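Local structure of exported protein (Bacteroides fragilis, 3MSW) at residues 44-47 / 48-51; 61-64 / 65-69; 104-107 / 108-112. The protein is of unknown function but is probably exported and folds into a single-layer antiparallel beta-sheet of the kind evolved from beta-hairpin repeats. One frame throughout, in Å; residues are numbered along the deposited sequence. Where two conformers were deposited one is given.

Overall arrangement
All three contacts are turns joining strands that are consecutive in the chain and adjacent in one antiparallel sheet. Contact 1 links strand 35-46 to strand 51-60, contact 2 links strand 51-60 to strand 65-77, and contact 3 closes the hairpin of strands 94-105 and 111-120. Strand 51-60 therefore leaves contact 1 and enters contact 2; the centres of contacts 1 and 2 lie about 28 Å apart. Those of contacts 1 and 3 are about 21 Å apart, those of contacts 2 and 3 about 40 Å, on opposite sides of the chain's centre. None touches another (nearest atoms about 11 to 25 Å apart). In this meander each turn has its own side-chain bonds, and strands and loops alongside add others.

Contact 1 (44-47 / 48-51); sequences SYDT and DQQK
The carboxylate of Asp46 lies over the CG and amide end of Gln49, the two side chains crossing at about a right angle with their flat groups turned 76° apart. Each carboxylate oxygen takes a different N-H of the same residue. OD1 of Asp46 receives the backbone N of Gln49 at 3.1 Å, and in one of the two modelled conformers of Gln49 its NE2 reaches OD2 of Asp46 at 2.8 Å, both from above the carboxylate plane. Gln49 folds back to make the second bond because its CG stands between the backbone N and the carbonyl carbon (chi1 87°), from where the rest of the chain runs extended across the acid. The backbone next to this pair closes the hairpin between strands 35-46 and 51-60. Asp46 and Lys51 form an antiparallel hydrogen-bonded pair: Lys51 N gives a nearly straight bond to Asp46 O (3.1 Å, 169°), while the return bond from Asp46 N to Lys51 O is weak. Within the turn, Gln50 N reaches Thr47 O at 3.1 Å. One water donates to both Ser44 O and Lys51 O; another joins Asp46 OD1 to Asp48 N. With a backbone N-H and a water directed at it, and the Gln49 amide in at least one conformer, the Asp46 carboxylate would be expected to favour its ionised form at this exposed end of the hairpin.

Contact 2 (61-64 / 65-69); sequences IFKN and TWETE
Lys63 NZ meets Glu67 OE2 at 3.3 Å, a long salt bridge between the turn and strand 65-77, made in one of the two modelled conformers of Glu67. The ammonium comes to the syn side of the carboxylate, 30° out of its plane, and the two side chains cross at about a right angle. The aliphatic part of the lysine shares the approach, with Lys63 CD 3.6 Å from Glu67 OE2. At the root of the same side chain, Lys63 CB packs against Thr65 OG1 at 3.5 Å. The threonine hydroxyl stands between its own backbone N and carbonyl carbon (chi1 62°), which turns it to the lysine, while Thr65 CG2 lies 3.3 Å from Asn64 O. Asn64, with positive phi (57°), and Thr65 both face Asn60 in a G1 beta bulge, where the turn re-enters strand 65-77. Farther out, Asn60 bonds the carboxylate through ND2, at Glu67 OE1, and through OD1 accepts the backbone N of Phe62 and of Lys63, the latter at the root of the lysine. Backbone bonding of Glu67 with Ala58 continues the pairing with strand 51-60, and Trp66 sets its ring edge-to-face with that of Trp59.

Contact 3 (104-107 / 108-112); sequences ITDN and NNQLI
With CG placed between its backbone N and carbonyl carbon (chi1 63°), the Asp106 carboxylate reaches forward over the turn that follows it, where the backbone N of Asn108 and that of Gln110 both end on OD1. The bonds to Asp106 OD1 measure 2.8 Å from Asn108 N and 3.1 Å from Gln110 N, and they arrive from opposite faces of the carboxylate plane. CB of Gln110 lies 3.4 Å from Asp106 OD1, the two side chains set at a slant, while the glutamine bends at chi2 to send its NE2 to Leu111 O. The bond from Asn108 N makes an Asx turn, coinciding with the type I turn of residues 106-109, which is closed by Asn109 N on Asp106 O at 3.2 Å; the hydroxyl of Thr105 donates to that carbonyl as well. Beyond the turn, Ile112 N to Ile104 O (2.7 Å) and Asp106 N to Gln110 O flank the antiparallel non-hydrogen-bonded pair Thr105-Leu111, and join strands 94-105 and 111-120. Ile112 CD1 adds an apolar patch, 4.2 Å from Ile104 CG2 and 3.9 Å from Asp106 CB. Asp106 OD2 takes a water shared with Asn108 ND2 and has Tyr137 OH as a second partner. Bonded at both oxygens, the carboxylate is fixed in its rotation and ties the two ends of the turn together.

Contact 1 (44-47 / 48-51)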
# COMPACT_ATOMS: atom_id res chain seq x y z
N SER A 44 -5.94 1.89 9.24
CA SER A 44 -5.91 2.48 10.58
C SER A 44 -5.52 3.97 10.42
O SER A 44 -4.43 4.30 9.94
CB SER A 44 -4.94 1.70 11.45
OG SER A 44 -4.59 2.45 12.60
N TYR A 45 -6.46 4.85 10.75
CA TYR A 45 -6.31 6.30 10.62
C TYR A 45 -5.95 6.91 11.94
O TYR A 45 -6.36 6.42 12.99
CB TYR A 45 -7.64 6.93 10.15
CG TYR A 45 -8.09 6.42 8.80
CD1 TYR A 45 -7.59 6.97 7.62
CD2 TYR A 45 -9.00 5.37 8.70
CE1 TYR A 45 -7.95 6.46 6.38
CE2 TYR A 45 -9.37 4.86 7.46
CZ TYR A 45 -8.81 5.38 6.30
OH TYR A 45 -9.17 4.88 5.08
N ASP A 46 -5.22 8.00 11.89
CA ASP A 46 -4.91 8.80 13.09
C ASP A 46 -4.80 10.22 12.62
O ASP A 46 -3.74 10.67 12.17
CB ASP A 46 -3.63 8.31 13.80
CG ASP A 46 -3.44 8.88 15.20
OD1 ASP A 46 -3.82 10.05 15.43
OD2 ASP A 46 -2.80 8.20 16.03
N THR A 47 -5.95 10.93 12.67
CA THR A 47 -6.06 12.31 12.22
C THR A 47 -5.09 13.23 12.97
O THR A 47 -4.41 14.02 12.33
CB THR A 47 -7.55 12.76 12.18
OG1 THR A 47 -8.21 11.97 11.17
CG2 THR A 47 -7.71 14.24 11.86
N ASP A 48 -5.02 13.08 14.32
CA ASP A 48 -4.15 13.93 15.13
C ASP A 48 -2.67 13.78 14.79
O ASP A 48 -1.97 14.78 14.78
CB ASP A 48 -4.45 13.79 16.63
CG ASP A 48 -5.78 14.39 17.08
OD1 ASP A 48 -6.44 15.07 16.26
OD2 ASP A 48 -6.15 14.19 18.25
N GLN A 49 -2.21 12.56 14.47
CA GLN A 49 -0.81 12.40 14.11
C GLN A 49 -0.57 12.42 12.59
O GLN A 49 0.57 12.30 12.15
CB GLN A 49 -0.11 11.25 14.91
CG GLN A 49 -0.21 9.84 14.33
CD GLN A 49 0.58 8.82 15.13
OE1 GLN A 49 1.80 8.92 15.32
NE2 GLN A 49 -0.09 7.76 15.57
N GLN A 50 -1.65 12.65 11.80
CA GLN A 50 -1.63 12.75 10.32
C GLN A 50 -0.97 11.53 9.69
O GLN A 50 -0.13 11.62 8.78
CB GLN A 50 -1.01 14.08 9.84
CG GLN A 50 -1.97 15.27 10.00
CD GLN A 50 -3.17 15.15 9.09
OE1 GLN A 50 -4.26 14.75 9.51
NE2 GLN A 50 -2.99 15.44 7.80
N LYS A 51 -1.35 10.37 10.18
CA LYS A 51 -0.74 9.12 9.74
C LYS A 51 -1.80 8.05 9.48
O LYS A 51 -2.68 7.85 10.32
CB LYS A 51 0.29 8.70 10.82
CG LYS A 51 0.79 7.26 10.78
CD LYS A 51 1.89 7.05 11.81
CE LYS A 51 2.18 5.59 12.06
NZ LYS A 51 1.83 5.18 13.44
O HOH W 1 -2.57 5.40 11.85
O HOH W 2 -6.69 11.13 15.71

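Contact 2 (61-64 / 65-69)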
# COMPACT_ATOMS: atom_id res chain seq x y z
N ILE A 61 -3.93 -20.48 1.05
CA ILE A 61 -4.78 -21.58 0.55
C ILE A 61 -4.55 -22.91 1.26
O ILE A 61 -5.39 -23.80 1.17
CB ILE A 61 -4.70 -21.72 -1.00
CG1 ILE A 61 -3.29 -22.20 -1.46
CG2 ILE A 61 -5.13 -20.40 -1.68
CD1 ILE A 61 -3.16 -22.63 -2.89
N PHE A 62 -3.38 -23.06 1.92
CA PHE A 62 -3.05 -24.32 2.60
C PHE A 62 -3.70 -24.39 3.98
O PHE A 62 -4.30 -25.41 4.32
CB PHE A 62 -1.53 -24.53 2.66
CG PHE A 62 -0.86 -24.49 1.30
CD1 PHE A 62 -0.98 -25.56 0.42
CD2 PHE A 62 -0.15 -23.37 0.89
CE1 PHE A 62 -0.40 -25.50 -0.85
CE2 PHE A 62 0.47 -23.33 -0.37
CZ PHE A 62 0.33 -24.40 -1.23
N LYS A 63 -3.59 -23.29 4.74
CA LYS A 63 -4.16 -23.13 6.09
C LYS A 63 -5.59 -22.58 6.09
O LYS A 63 -6.27 -22.68 7.10
CB LYS A 63 -3.27 -22.19 6.92
CG LYS A 63 -1.92 -22.79 7.34
CD LYS A 63 -1.02 -21.70 7.89
CE LYS A 63 0.30 -22.20 8.42
NZ LYS A 63 1.23 -21.06 8.69
N ASN A 64 -6.05 -21.98 4.96
CA ASN A 64 -7.38 -21.35 4.83
C ASN A 64 -7.58 -20.24 5.90
O ASN A 64 -8.57 -20.23 6.65
CB ASN A 64 -8.52 -22.39 4.80
CG ASN A 64 -9.22 -22.46 3.46
OD1 ASN A 64 -8.59 -22.58 2.40
ND2 ASN A 64 -10.54 -22.36 3.46
N THR A 65 -6.57 -19.36 6.00
CA THR A 65 -6.50 -18.25 6.95
C THR A 65 -5.81 -17.07 6.24
O THR A 65 -5.13 -17.27 5.21
CB THR A 65 -5.67 -18.64 8.21
OG1 THR A 65 -4.32 -18.93 7.83
CG2 THR A 65 -6.25 -19.83 9.00
N TRP A 66 -5.90 -15.89 6.84
CA TRP A 66 -5.19 -14.72 6.33
C TRP A 66 -3.79 -14.73 6.92
O TRP A 66 -3.60 -15.16 8.06
CB TRP A 66 -5.89 -13.40 6.78
CG TRP A 66 -7.23 -13.18 6.16
CD1 TRP A 66 -8.44 -13.29 6.77
CD2 TRP A 66 -7.50 -12.88 4.78
NE1 TRP A 66 -9.45 -12.96 5.89
CE2 TRP A 66 -8.91 -12.74 4.65
CE3 TRP A 66 -6.70 -12.64 3.66
CZ2 TRP A 66 -9.52 -12.44 3.43
CZ3 TRP A 66 -7.31 -12.37 2.45
CH2 TRP A 66 -8.70 -12.27 2.34
N GLU A 67 -2.82 -14.24 6.15
CA GLU A 67 -1.44 -14.11 6.60
C GLU A 67 -0.94 -12.73 6.26
O GLU A 67 -1.25 -12.22 5.18
CB GLU A 67 -0.55 -15.14 5.94
CG GLU A 67 0.19 -15.98 6.96
CD GLU A 67 0.28 -17.43 6.56
OE1 GLU A 67 0.64 -17.70 5.40
OE2 GLU A 67 -0.01 -18.30 7.41
N THR A 68 -0.17 -12.13 7.18
CA THR A 68 0.43 -10.80 7.07
C THR A 68 1.35 -10.79 5.83
O THR A 68 2.21 -11.68 5.68
CB THR A 68 1.22 -10.49 8.36
OG1 THR A 68 0.43 -10.75 9.51
CG2 THR A 68 1.72 -9.09 8.40
N GLU A 69 1.13 -9.83 4.94
CA GLU A 69 1.93 -9.71 3.72
C GLU A 69 2.80 -8.44 3.75
O GLU A 69 4.01 -8.51 3.52
CB GLU A 69 1.01 -9.73 2.48
CG GLU A 69 1.74 -9.41 1.17
CD GLU A 69 0.95 -9.56 -0.11
OE1 GLU A 69 0.40 -10.65 -0.35
OE2 GLU A 69 0.97 -8.62 -0.93

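Contact 3 (104-107 / 108-112)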
# COMPACT_ATOMS: atom_id res chain seq x y z
N ILE A 104 5.97 16.02 -2.91
CA ILE A 104 5.97 17.40 -2.48
C ILE A 104 5.04 18.19 -3.39
O ILE A 104 5.23 18.19 -4.61
CB ILE A 104 7.42 17.99 -2.43
CG1 ILE A 104 8.27 17.18 -1.41
CG2 ILE A 104 7.41 19.50 -2.08
CD1 ILE A 104 9.75 17.37 -1.54
N THR A 105 4.06 18.90 -2.80
CA THR A 105 3.18 19.78 -3.58
C THR A 105 3.43 21.23 -3.18
O THR A 105 4.14 21.49 -2.20
CB THR A 105 1.68 19.45 -3.37
OG1 THR A 105 1.28 19.90 -2.07
CG2 THR A 105 1.34 17.97 -3.60
N ASP A 106 2.82 22.17 -3.91
CA ASP A 106 2.84 23.57 -3.50
C ASP A 106 1.57 23.77 -2.64
O ASP A 106 0.87 22.81 -2.34
CB ASP A 106 2.92 24.54 -4.72
CG ASP A 106 1.76 24.52 -5.70
OD1 ASP A 106 0.69 23.98 -5.36
OD2 ASP A 106 1.90 25.11 -6.79
N ASN A 107 1.27 25.01 -2.27
CA ASN A 107 0.12 25.34 -1.44
C ASN A 107 -1.23 25.14 -2.16
O ASN A 107 -2.27 25.22 -1.51
CB ASN A 107 0.25 26.80 -0.94
CG ASN A 107 1.43 27.06 -0.01
OD1 ASN A 107 1.98 28.17 0.03
ND2 ASN A 107 1.83 26.07 0.79
N ASN A 108 -1.23 24.94 -3.50
CA ASN A 108 -2.46 24.72 -4.29
C ASN A 108 -2.68 23.25 -4.62
O ASN A 108 -3.59 22.91 -5.37
CB ASN A 108 -2.47 25.56 -5.59
CG ASN A 108 -2.23 27.04 -5.40
OD1 ASN A 108 -2.78 27.68 -4.50
ND2 ASN A 108 -1.44 27.63 -6.29
N ASN A 109 -1.85 22.36 -4.04
CA ASN A 109 -1.91 20.91 -4.27
C ASN A 109 -1.41 20.50 -5.65
O ASN A 109 -1.78 19.43 -6.15
CB ASN A 109 -3.30 20.30 -3.95
CG ASN A 109 -3.23 18.85 -3.60
OD1 ASN A 109 -2.26 18.39 -3.01
ND2 ASN A 109 -4.29 18.10 -3.93
N GLN A 110 -0.61 21.36 -6.29
CA GLN A 110 0.03 21.00 -7.55
C GLN A 110 1.32 20.22 -7.17
O GLN A 110 2.09 20.70 -6.34
CB GLN A 110 0.40 22.29 -8.33
CG GLN A 110 1.50 22.10 -9.39
CD GLN A 110 1.09 21.20 -10.54
OE1 GLN A 110 0.09 21.42 -11.20
NE2 GLN A 110 1.92 20.24 -10.87
N LEU A 111 1.55 19.03 -7.76
CA LEU A 111 2.77 18.30 -7.47
C LEU A 111 4.00 19.10 -7.95
O LEU A 111 4.00 19.55 -9.09
CB LEU A 111 2.74 16.94 -8.18
CG LEU A 111 3.90 16.00 -7.84
CD1 LEU A 111 3.83 15.54 -6.35
CD2 LEU A 111 3.93 14.81 -8.81
N ILE A 112 5.01 19.27 -7.08
CA ILE A 112 6.27 19.94 -7.44
C ILE A 112 7.27 18.85 -7.82
O ILE A 112 7.89 18.94 -8.88
CB ILE A 112 6.88 20.83 -6.32
CG1 ILE A 112 5.96 22.01 -5.93
CG2 ILE A 112 8.26 21.37 -6.77
CD1 ILE A 112 6.40 22.71 -4.64
O HOH W 3 -0.12 25.77 -8.45